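Putative leucoanthocyanidin reductase 1 (PDB 3I6I) catalyses the NADPH-dependent reduction of leucoanthocyanidins to flavan-3-ols such as catechin, a step of flavonoid metabolism in grapevine. Local coordinates at residues Val13-Ala18 with Phe25-Ser30; Thr37-Arg42 with Lys52-Leu57; Ile86-Val91 with Phe204-Val209. One frame throughout, in Å; residues are numbered along the deposited sequence. Where two conformers were deposited one is given.

Contact 1: residues Val13-Ala18 with Phe25-Ser30; sequences VLIAGA and FVATAS. With NDP (NADPH dihydro-nicotinamide-adenine-dinucleotide phosphate), chain B.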
# COMPACT_ATOMS: atom_id res chain seq x y z
N VAL A 13 3.65 -6.56 -17.45
CA VAL A 13 3.42 -6.48 -16.00
C VAL A 13 2.38 -7.51 -15.60
O VAL A 13 1.33 -7.59 -16.24
CB VAL A 13 2.87 -5.09 -15.58
CG1 VAL A 13 2.68 -5.03 -14.05
CG2 VAL A 13 3.77 -3.97 -16.07
N LEU A 14 2.70 -8.29 -14.57
CA LEU A 14 1.74 -9.19 -13.91
C LEU A 14 1.43 -8.63 -12.53
O LEU A 14 2.34 -8.43 -11.69
CB LEU A 14 2.32 -10.60 -13.73
CG LEU A 14 1.43 -11.63 -13.03
CD1 LEU A 14 0.11 -11.96 -13.81
CD2 LEU A 14 2.20 -12.91 -12.70
N ILE A 15 0.15 -8.40 -12.27
CA ILE A 15 -0.32 -7.93 -10.96
C ILE A 15 -1.14 -9.02 -10.29
O ILE A 15 -2.11 -9.53 -10.86
CB ILE A 15 -1.17 -6.65 -11.12
CG1 ILE A 15 -0.35 -5.59 -11.88
CG2 ILE A 15 -1.69 -6.14 -9.76
CD1 ILE A 15 -0.97 -4.28 -11.97
N ALA A 16 -0.75 -9.37 -9.08
CA ALA A 16 -1.51 -10.27 -8.24
C ALA A 16 -2.19 -9.44 -7.18
O ALA A 16 -1.56 -8.60 -6.54
CB ALA A 16 -0.60 -11.30 -7.58
N GLY A 17 -3.48 -9.66 -7.00
CA GLY A 17 -4.26 -8.87 -6.03
C GLY A 17 -4.90 -7.63 -6.62
O GLY A 17 -5.25 -6.68 -5.89
N ALA A 18 -5.11 -7.63 -7.93
CA ALA A 18 -5.73 -6.48 -8.61
C ALA A 18 -7.19 -6.15 -8.19
O ALA A 18 -7.66 -5.04 -8.45
CB ALA A 18 -5.63 -6.66 -10.11
N PHE A 25 -6.14 0.31 -7.69
CA PHE A 25 -5.45 1.56 -8.07
C PHE A 25 -4.18 1.27 -8.89
O PHE A 25 -3.94 1.93 -9.90
CB PHE A 25 -5.08 2.37 -6.83
CG PHE A 25 -6.25 2.93 -6.09
CD1 PHE A 25 -7.03 3.92 -6.65
CD2 PHE A 25 -6.53 2.52 -4.80
CE1 PHE A 25 -8.11 4.49 -5.96
CE2 PHE A 25 -7.62 3.06 -4.09
CZ PHE A 25 -8.41 4.04 -4.68
N VAL A 26 -3.39 0.28 -8.46
CA VAL A 26 -2.12 -0.06 -9.16
C VAL A 26 -2.41 -0.58 -10.56
O VAL A 26 -1.77 -0.17 -11.52
CB VAL A 26 -1.31 -1.09 -8.37
CG1 VAL A 26 -0.11 -1.60 -9.22
CG2 VAL A 26 -0.84 -0.47 -7.00
N ALA A 27 -3.39 -1.47 -10.68
CA ALA A 27 -3.78 -2.06 -11.98
C ALA A 27 -4.32 -1.02 -12.96
O ALA A 27 -3.94 -1.01 -14.14
CB ALA A 27 -4.81 -3.23 -11.76
N THR A 28 -5.17 -0.12 -12.47
CA THR A 28 -5.73 0.92 -13.29
C THR A 28 -4.64 1.83 -13.80
O THR A 28 -4.65 2.20 -14.96
CB THR A 28 -6.83 1.72 -12.52
OG1 THR A 28 -7.91 0.83 -12.22
CG2 THR A 28 -7.38 2.89 -13.35
N ALA A 29 -3.70 2.18 -12.92
CA ALA A 29 -2.55 3.02 -13.28
C ALA A 29 -1.68 2.36 -14.34
O ALA A 29 -1.26 2.99 -15.29
CB ALA A 29 -1.69 3.30 -12.02
N SER A 30 -1.41 1.08 -14.15
CA SER A 30 -0.65 0.31 -15.15
C SER A 30 -1.32 0.38 -16.54
O SER A 30 -0.67 0.69 -17.54
CB SER A 30 -0.45 -1.13 -14.68
OG SER A 30 0.45 -1.82 -15.54
PA NDP B . -7.07 -6.88 -0.28
O1A NDP B . -7.52 -7.94 0.70
O2A NDP B . -8.08 -5.62 -0.57
O5B NDP B . -6.69 -7.44 -1.74
C5B NDP B . -5.89 -8.57 -1.87
C4B NDP B . -5.84 -9.05 -3.27
O4B NDP B . -4.91 -10.20 -3.18
C3B NDP B . -7.21 -9.62 -3.74
O3B NDP B . -7.41 -9.40 -5.17
C2B NDP B . -7.07 -11.12 -3.47
O2B NDP B . -7.89 -11.86 -4.37
C1B NDP B . -5.61 -11.32 -3.85
N9A NDP B . -4.98 -12.55 -3.37
C8A NDP B . -4.84 -12.90 -2.09
N7A NDP B . -4.19 -14.06 -2.03
C5A NDP B . -3.90 -14.45 -3.27
C6A NDP B . -3.24 -15.56 -3.81
N6A NDP B . -2.74 -16.50 -3.01
N1A NDP B . -3.12 -15.65 -5.15
C2A NDP B . -3.59 -14.70 -5.94
N3A NDP B . -4.21 -13.61 -5.47
C4A NDP B . -4.38 -13.48 -4.13
O3 NDP B . -5.70 -6.27 0.27
PN NDP B . -5.28 -4.71 0.55
O1N NDP B . -5.38 -3.75 -0.57
O2N NDP B . -6.02 -4.37 1.90
O5D NDP B . -3.73 -4.98 1.02
C5D NDP B . -2.68 -5.03 0.04
C4D NDP B . -1.39 -4.59 0.69
O4D NDP B . -1.59 -3.17 0.93
C3D NDP B . -1.08 -5.23 2.02
O3D NDP B . 0.33 -5.36 2.13
C2D NDP B . -1.55 -4.18 3.00
O2D NDP B . -0.72 -4.26 4.14
C1D NDP B . -1.26 -2.87 2.28
N1N NDP B . -2.22 -1.74 2.55
C2N NDP B . -1.76 -0.42 2.77
C3N NDP B . -2.55 0.48 3.36
C7N NDP B . -2.06 1.92 3.56
O7N NDP B . -0.95 2.28 3.13
N7N NDP B . -2.91 2.76 4.12
C4N NDP B . -3.96 0.06 3.82
C5N NDP B . -4.46 -1.14 3.02
C6N NDP B . -3.62 -1.93 2.38
P2B NDP B . -9.20 -12.70 -3.74
O1X NDP B . -10.22 -11.73 -3.26
O2X NDP B . -9.63 -13.64 -4.95
O3X NDP B . -8.63 -13.60 -2.58

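Contact 2: residues Thr37-Arg42 with Lys52-Leu57; sequences TYILAR and KIFKAL. With NDP (NADPH dihydro-nicotinamide-adenine-dinucleotide phosphate), chain B.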
# COMPACT_ATOMS: atom_id res chain seq x y z
N THR A 37 -0.57 -5.30 -19.48
CA THR A 37 -0.91 -5.61 -18.11
C THR A 37 -1.72 -6.89 -18.01
O THR A 37 -2.77 -7.01 -18.63
CB THR A 37 -1.69 -4.45 -17.44
OG1 THR A 37 -0.89 -3.27 -17.48
CG2 THR A 37 -2.01 -4.78 -15.97
N TYR A 38 -1.23 -7.83 -17.20
CA TYR A 38 -1.85 -9.13 -17.02
C TYR A 38 -2.30 -9.20 -15.58
O TYR A 38 -1.57 -8.80 -14.68
CB TYR A 38 -0.84 -10.27 -17.27
CG TYR A 38 -0.39 -10.41 -18.71
CD1 TYR A 38 -0.83 -11.46 -19.51
CD2 TYR A 38 0.46 -9.46 -19.27
CE1 TYR A 38 -0.42 -11.56 -20.82
CE2 TYR A 38 0.86 -9.54 -20.56
CZ TYR A 38 0.43 -10.59 -21.35
OH TYR A 38 0.88 -10.64 -22.64
N ILE A 39 -3.51 -9.69 -15.36
CA ILE A 39 -4.13 -9.67 -14.04
C ILE A 39 -4.40 -11.10 -13.61
O ILE A 39 -5.12 -11.83 -14.30
CB ILE A 39 -5.47 -8.90 -14.12
CG1 ILE A 39 -5.21 -7.41 -14.48
CG2 ILE A 39 -6.30 -9.06 -12.85
CD1 ILE A 39 -4.30 -6.70 -13.56
N LEU A 40 -3.84 -11.50 -12.46
CA LEU A 40 -4.03 -12.84 -11.95
C LEU A 40 -5.38 -12.95 -11.28
O LEU A 40 -5.73 -12.11 -10.48
CB LEU A 40 -2.91 -13.19 -10.95
CG LEU A 40 -2.71 -14.65 -10.50
CD1 LEU A 40 -2.45 -15.57 -11.72
CD2 LEU A 40 -1.52 -14.68 -9.54
N ALA A 41 -6.17 -13.97 -11.66
CA ALA A 41 -7.51 -14.19 -11.13
C ALA A 41 -7.61 -15.58 -10.50
O ALA A 41 -7.13 -16.56 -11.08
CB ALA A 41 -8.56 -14.08 -12.26
N ARG A 42 -8.23 -15.65 -9.32
CA ARG A 42 -8.61 -16.91 -8.69
C ARG A 42 -9.67 -17.56 -9.56
O ARG A 42 -10.65 -16.91 -9.92
CB ARG A 42 -9.20 -16.62 -7.31
CG ARG A 42 -9.58 -17.83 -6.46
CD ARG A 42 -10.08 -17.40 -5.07
NE ARG A 42 -9.14 -16.51 -4.37
CZ ARG A 42 -8.11 -16.89 -3.62
NH1 ARG A 42 -7.84 -18.18 -3.41
NH2 ARG A 42 -7.32 -15.97 -3.06
N LYS A 52 -17.30 -6.50 -11.23
CA LYS A 52 -17.20 -5.09 -11.60
C LYS A 52 -15.76 -4.72 -11.94
O LYS A 52 -15.47 -4.18 -13.01
CB LYS A 52 -17.71 -4.20 -10.46
N ILE A 53 -14.85 -5.03 -11.03
CA ILE A 53 -13.43 -4.71 -11.22
C ILE A 53 -12.83 -5.38 -12.46
O ILE A 53 -12.21 -4.72 -13.29
CB ILE A 53 -12.61 -5.09 -9.96
CG1 ILE A 53 -13.06 -4.27 -8.74
CG2 ILE A 53 -11.11 -4.85 -10.21
CD1 ILE A 53 -12.74 -4.94 -7.39
N PHE A 54 -13.01 -6.70 -12.61
CA PHE A 54 -12.45 -7.42 -13.76
C PHE A 54 -12.97 -6.89 -15.11
O PHE A 54 -12.22 -6.87 -16.09
CB PHE A 54 -12.73 -8.92 -13.69
CG PHE A 54 -11.86 -9.66 -12.72
CD1 PHE A 54 -10.48 -9.61 -12.83
CD2 PHE A 54 -12.42 -10.45 -11.73
CE1 PHE A 54 -9.68 -10.31 -11.94
CE2 PHE A 54 -11.62 -11.16 -10.85
CZ PHE A 54 -10.25 -11.08 -10.95
N LYS A 55 -14.23 -6.49 -15.16
CA LYS A 55 -14.81 -5.94 -16.38
C LYS A 55 -14.12 -4.63 -16.74
O LYS A 55 -13.66 -4.45 -17.87
N ALA A 56 -14.06 -3.72 -15.78
CA ALA A 56 -13.37 -2.42 -15.97
C ALA A 56 -11.94 -2.57 -16.50
O ALA A 56 -11.54 -1.87 -17.45
CB ALA A 56 -13.37 -1.64 -14.68
N LEU A 57 -11.18 -3.51 -15.91
CA LEU A 57 -9.80 -3.75 -16.29
C LEU A 57 -9.68 -4.36 -17.69
O LEU A 57 -8.83 -3.94 -18.47
CB LEU A 57 -9.06 -4.61 -15.22
CG LEU A 57 -8.93 -4.04 -13.80
CD1 LEU A 57 -8.21 -4.97 -12.83
CD2 LEU A 57 -8.19 -2.67 -13.82
PA NDP B . -7.07 -6.88 -0.28
O1A NDP B . -7.52 -7.94 0.70
O2A NDP B . -8.08 -5.62 -0.57
O5B NDP B . -6.69 -7.44 -1.74
C5B NDP B . -5.89 -8.57 -1.87
C4B NDP B . -5.84 -9.05 -3.27
O4B NDP B . -4.91 -10.20 -3.18
C3B NDP B . -7.21 -9.62 -3.74
O3B NDP B . -7.41 -9.40 -5.17
C2B NDP B . -7.07 -11.12 -3.47
O2B NDP B . -7.89 -11.86 -4.37
C1B NDP B . -5.61 -11.32 -3.85
N9A NDP B . -4.98 -12.55 -3.37
C8A NDP B . -4.84 -12.90 -2.09
N7A NDP B . -4.19 -14.06 -2.03
C5A NDP B . -3.90 -14.45 -3.27
C6A NDP B . -3.24 -15.56 -3.81
N6A NDP B . -2.74 -16.50 -3.01
N1A NDP B . -3.12 -15.65 -5.15
C2A NDP B . -3.59 -14.70 -5.94
N3A NDP B . -4.21 -13.61 -5.47
C4A NDP B . -4.38 -13.48 -4.13
O3 NDP B . -5.70 -6.27 0.27
PN NDP B . -5.28 -4.71 0.55
O1N NDP B . -5.38 -3.75 -0.57
O2N NDP B . -6.02 -4.37 1.90
O5D NDP B . -3.73 -4.98 1.02
C5D NDP B . -2.68 -5.03 0.04
C4D NDP B . -1.39 -4.59 0.69
O4D NDP B . -1.59 -3.17 0.93
C3D NDP B . -1.08 -5.23 2.02
O3D NDP B . 0.33 -5.36 2.13
C2D NDP B . -1.55 -4.18 3.00
O2D NDP B . -0.72 -4.26 4.14
C1D NDP B . -1.26 -2.87 2.28
N1N NDP B . -2.22 -1.74 2.55
C2N NDP B . -1.76 -0.42 2.77
C3N NDP B . -2.55 0.48 3.36
C7N NDP B . -2.06 1.92 3.56
O7N NDP B . -0.95 2.28 3.13
N7N NDP B . -2.91 2.76 4.12
C4N NDP B . -3.96 0.06 3.82
C5N NDP B . -4.46 -1.14 3.02
C6N NDP B . -3.62 -1.93 2.38
P2B NDP B . -9.20 -12.70 -3.74
O1X NDP B . -10.22 -11.73 -3.26
O2X NDP B . -9.63 -13.64 -4.95
O3X NDP B . -8.63 -13.60 -2.58

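Contact 3: residues Ile86-Val91 with Phe204-Val209; sequences IVVSTV and FTMKTV. With NDP (NADPH dihydro-nicotinamide-adenine-dinucleotide phosphate), chain B.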
# COMPACT_ATOMS: atom_id res chain seq x y z
N ILE A 86 7.79 -7.80 -15.17
CA ILE A 86 7.57 -7.02 -13.97
C ILE A 86 6.45 -7.68 -13.17
O ILE A 86 5.36 -7.88 -13.70
CB ILE A 86 7.17 -5.59 -14.34
CG1 ILE A 86 8.34 -4.85 -15.03
CG2 ILE A 86 6.71 -4.80 -13.09
CD1 ILE A 86 7.95 -3.61 -15.77
N VAL A 87 6.69 -8.01 -11.91
CA VAL A 87 5.64 -8.65 -11.08
C VAL A 87 5.32 -7.70 -9.94
O VAL A 87 6.22 -7.24 -9.24
CB VAL A 87 6.05 -10.00 -10.52
CG1 VAL A 87 4.92 -10.59 -9.59
CG2 VAL A 87 6.42 -11.00 -11.67
N VAL A 88 4.06 -7.37 -9.77
CA VAL A 88 3.59 -6.53 -8.67
C VAL A 88 2.58 -7.31 -7.82
O VAL A 88 1.56 -7.74 -8.35
CB VAL A 88 2.94 -5.21 -9.15
CG1 VAL A 88 2.48 -4.40 -7.96
CG2 VAL A 88 3.89 -4.36 -10.04
N SER A 89 2.88 -7.52 -6.54
CA SER A 89 1.99 -8.19 -5.63
C SER A 89 1.34 -7.19 -4.70
O SER A 89 2.03 -6.44 -4.00
CB SER A 89 2.74 -9.22 -4.80
OG SER A 89 1.92 -9.77 -3.79
N THR A 90 0.00 -7.20 -4.69
CA THR A 90 -0.81 -6.35 -3.78
C THR A 90 -1.72 -7.23 -2.93
O THR A 90 -2.84 -6.84 -2.54
CB THR A 90 -1.63 -5.30 -4.58
OG1 THR A 90 -2.54 -5.96 -5.47
CG2 THR A 90 -0.71 -4.34 -5.43
N VAL A 91 -1.25 -8.42 -2.59
CA VAL A 91 -2.08 -9.33 -1.78
C VAL A 91 -2.28 -8.82 -0.37
O VAL A 91 -1.45 -8.04 0.16
CB VAL A 91 -1.51 -10.82 -1.76
CG1 VAL A 91 -1.35 -11.35 -3.19
CG2 VAL A 91 -0.20 -10.95 -0.97
N PHE A 204 2.20 6.59 -9.06
CA PHE A 204 3.61 6.69 -8.75
C PHE A 204 4.25 5.32 -8.58
O PHE A 204 5.35 5.14 -9.03
CB PHE A 204 3.89 7.65 -7.60
CG PHE A 204 3.62 9.08 -7.97
CD1 PHE A 204 4.46 9.75 -8.84
CD2 PHE A 204 2.51 9.75 -7.47
CE1 PHE A 204 4.21 11.04 -9.20
CE2 PHE A 204 2.27 11.08 -7.83
CZ PHE A 204 3.10 11.72 -8.69
N THR A 205 3.52 4.34 -8.03
CA THR A 205 4.01 2.98 -8.05
C THR A 205 4.40 2.50 -9.45
O THR A 205 5.49 1.90 -9.65
CB THR A 205 2.99 2.01 -7.43
OG1 THR A 205 2.86 2.27 -6.04
CG2 THR A 205 3.42 0.51 -7.65
N MET A 206 3.53 2.72 -10.43
CA MET A 206 3.79 2.18 -11.73
C MET A 206 4.97 2.88 -12.38
O MET A 206 5.65 2.27 -13.20
CB MET A 206 2.51 2.14 -12.59
CG MET A 206 1.52 1.05 -12.09
SD MET A 206 2.29 -0.59 -11.71
CE MET A 206 3.01 -0.94 -13.28
N LYS A 207 5.25 4.15 -12.05
CA LYS A 207 6.43 4.85 -12.61
C LYS A 207 7.73 4.20 -12.15
O LYS A 207 8.74 4.22 -12.87
CB LYS A 207 6.50 6.33 -12.15
CG LYS A 207 5.31 7.18 -12.54
CD LYS A 207 5.57 8.66 -12.24
CE LYS A 207 4.43 9.55 -12.71
NZ LYS A 207 4.35 9.73 -14.20
N THR A 208 7.71 3.65 -10.94
CA THR A 208 8.92 3.09 -10.33
C THR A 208 9.41 1.78 -10.96
O THR A 208 10.60 1.45 -10.79
CB THR A 208 8.77 2.84 -8.80
OG1 THR A 208 7.98 1.66 -8.54
CG2 THR A 208 8.26 4.11 -8.05
N VAL A 209 8.54 1.06 -11.68
CA VAL A 209 8.82 -0.38 -11.94
C VAL A 209 10.01 -0.59 -12.86
O VAL A 209 10.65 -1.67 -12.84
CB VAL A 209 7.60 -1.18 -12.47
CG1 VAL A 209 6.45 -1.20 -11.37
CG2 VAL A 209 7.07 -0.60 -13.83
PA NDP B . -7.07 -6.88 -0.28
O1A NDP B . -7.52 -7.94 0.70
O2A NDP B . -8.08 -5.62 -0.57
O5B NDP B . -6.69 -7.44 -1.74
C5B NDP B . -5.89 -8.57 -1.87
C4B NDP B . -5.84 -9.05 -3.27
O4B NDP B . -4.91 -10.20 -3.18
C3B NDP B . -7.21 -9.62 -3.74
O3B NDP B . -7.41 -9.40 -5.17
C2B NDP B . -7.07 -11.12 -3.47
O2B NDP B . -7.89 -11.86 -4.37
C1B NDP B . -5.61 -11.32 -3.85
N9A NDP B . -4.98 -12.55 -3.37
C8A NDP B . -4.84 -12.90 -2.09
N7A NDP B . -4.19 -14.06 -2.03
C5A NDP B . -3.90 -14.45 -3.27
C6A NDP B . -3.24 -15.56 -3.81
N6A NDP B . -2.74 -16.50 -3.01
N1A NDP B . -3.12 -15.65 -5.15
C2A NDP B . -3.59 -14.70 -5.94
N3A NDP B . -4.21 -13.61 -5.47
C4A NDP B . -4.38 -13.48 -4.13
O3 NDP B . -5.70 -6.27 0.27
PN NDP B . -5.28 -4.71 0.55
O1N NDP B . -5.38 -3.75 -0.57
O2N NDP B . -6.02 -4.37 1.90
O5D NDP B . -3.73 -4.98 1.02
C5D NDP B . -2.68 -5.03 0.04
C4D NDP B . -1.39 -4.59 0.69
O4D NDP B . -1.59 -3.17 0.93
C3D NDP B . -1.08 -5.23 2.02
O3D NDP B . 0.33 -5.36 2.13
C2D NDP B . -1.55 -4.18 3.00
O2D NDP B . -0.72 -4.26 4.14
C1D NDP B . -1.26 -2.87 2.28
N1N NDP B . -2.22 -1.74 2.55
C2N NDP B . -1.76 -0.42 2.77
C3N NDP B . -2.55 0.48 3.36
C7N NDP B . -2.06 1.92 3.56
O7N NDP B . -0.95 2.28 3.13
N7N NDP B . -2.91 2.76 4.12
C4N NDP B . -3.96 0.06 3.82
C5N NDP B . -4.46 -1.14 3.02
C6N NDP B . -3.62 -1.93 2.38
P2B NDP B . -9.20 -12.70 -3.74
O1X NDP B . -10.22 -11.73 -3.26
O2X NDP B . -9.63 -13.64 -4.95
O3X NDP B . -8.63 -13.60 -2.58

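Contact 1: residues Val13-Ala18 with Phe25-Ser30
Ile15 sends its side chain end-on into the helix 25-30, with CD1 pressed against the backbone at Ala27. Its CG1 stands anti to the carbonyl carbon and the chain then runs on extended (chi2 -173°), which carries Ile15 CD1 to 3.6 Å from Ala27 CA. Val26 comes in from one flank, its CG1 branch 3.9 Å from Ile15 CD1, while the methyl of Ala27 touches the same carbon. Alanine suits this spot because a single methyl lets the helix lie close to the strand. It also meets a second alanine: Ala18 CB and Ala27 CB are 3.9 Å apart. The arrangement is the first beta-alpha step of a Rossmann fold, in which the helix runs back almost antiparallel (162°) over the strand that precedes it, after a GxxGxxG turn. Gly17 opens that turn with its CA 3.2 Å from C4B of the NADPH adenosine ribose; a side chain there would collide with O4B. At the far end, Val13 CG2 lies 4.0 Å from Ser30 OG, methyl packing on hydroxyl; serine is small enough for this buried helix face, and its hydroxyl is hydrogen-bonded to Thr37 OG1 of the next strand.

Contact 2: residues Thr37-Arg42 with Lys52-Leu57
Phe54 has CG anti to its carbonyl carbon (chi1 -77°), which brings the ring down from the helix onto Ile39 and Ala41 of the strand. Ile39, with CG2 anti to the backbone N, offers that methyl to the ring edge in the ring plane, 3.7 Å from Phe54 CE1. The small methyl of Ala41 approaches Phe54 CZ obliquely at 3.7 Å, which lets the ring come close to the strand backbone. One turn on, Leu57 CD1 reaches Ile39 CG1 at 4.2 Å. Were Phe54 cut back to alanine, a gap would probably open beside Ile39 CG2 and Ala41 CB, and both methyls would lose their aromatic partner. The side chain of Arg42 leads away from the helix; bent at chi3 (-53°), it turns its guanidinium edge to the 2'-phosphate of NADPH. Arg42 NE bonds O2X at 3.0 Å, almost straight (172°), and NH2 bonds O3X at 2.8 Å, more bent. Two donors fix the group's rotation, and such a grip is characteristic of NADP(H) rather than NAD(H) specificity. This second beta-alpha step is closed in by helix 21-32, where Ala27 meets Ile39, and by strand 63-66, whose Ile64 lies against Ala41 and Phe54.

Contact 3: residues Ile86-Val91 with Phe204-Val209
Ile86 and Val209 meet with their side chains at about a right angle, both branches of the isoleucine, in one of its two deposited conformers, touching the valine. Ile86 CD1 packs on Val209 CG2 at 3.7 Å, and Ile86 CG2 on Val209 CB at 3.8 Å. With CG1 anti to its carbonyl carbon (chi1 -63°), Val209 turns its other methyl toward Val88, whose CG2 lies 4.3 Å from Val209 CG1. The CG2 methyl of Val88 also looks onto the sulfur of Met206, 4.4 Å from SD. Met206 does not start out aimed at the strand; each of its three torsions bends the chain, and the thioether end curls in. Beta-branched residues suit the strand, and the unbranched, flexible methionine can bring its thioether in between Val88 and helix 21-32.

Further out, Met206 also rests on Val26, Ala29 and Ser30 of helix 21-32, and Val209 on Leu116 of the next strand. Within 204-209, Thr208 folds back, its OG1 donating to Thr205 O at 2.7 Å, the donor tilted 15° from the carbonyl plane. Thr205 OG1 in turn bonds Ile201 O, so neither buried threonine hydroxyl lacks a partner. Strand 86-89 is held by backbone bonds to strands 13-16 and 114-116, which places helix 198-208 on the Rossmann sheet, on the face that helix 21-32 also covers.

Beyond the strand's end the backbone turns to the cofactor: Thr90 O comes within 3.2 Å of C5D of NADPH, and Val91 CG1 lies 3.8 Å from C4A of the adenine. Thr90 OG1 is bonded to Ala16 O and Val91 O to Ser118 OG. The joint between strand and helix itself rests on shape and dispersion between apolar groups, whereas polar bonds fix the stretch beside the dinucleotide.

From the N terminus, contact 1 closes first, over a link of six residues that holds most of the glycine-rich turn. Contact 2 follows, with nine residues between its segments. Contact 3 spans 112, bringing a helix from well beyond the first five strands back to strand 86-89. The three loops run in series, none nested in or crossing another. In space they share one parallel sheet, where strand 13-16 lies between strands 37-41 and 86-89, so contact 1 sits in the middle: Val13 O bonds Tyr38 N on one side and Leu14 O bonds Val88 N on the other. Contacts 2 and 3 do not touch, yet all three reach the same NADPH.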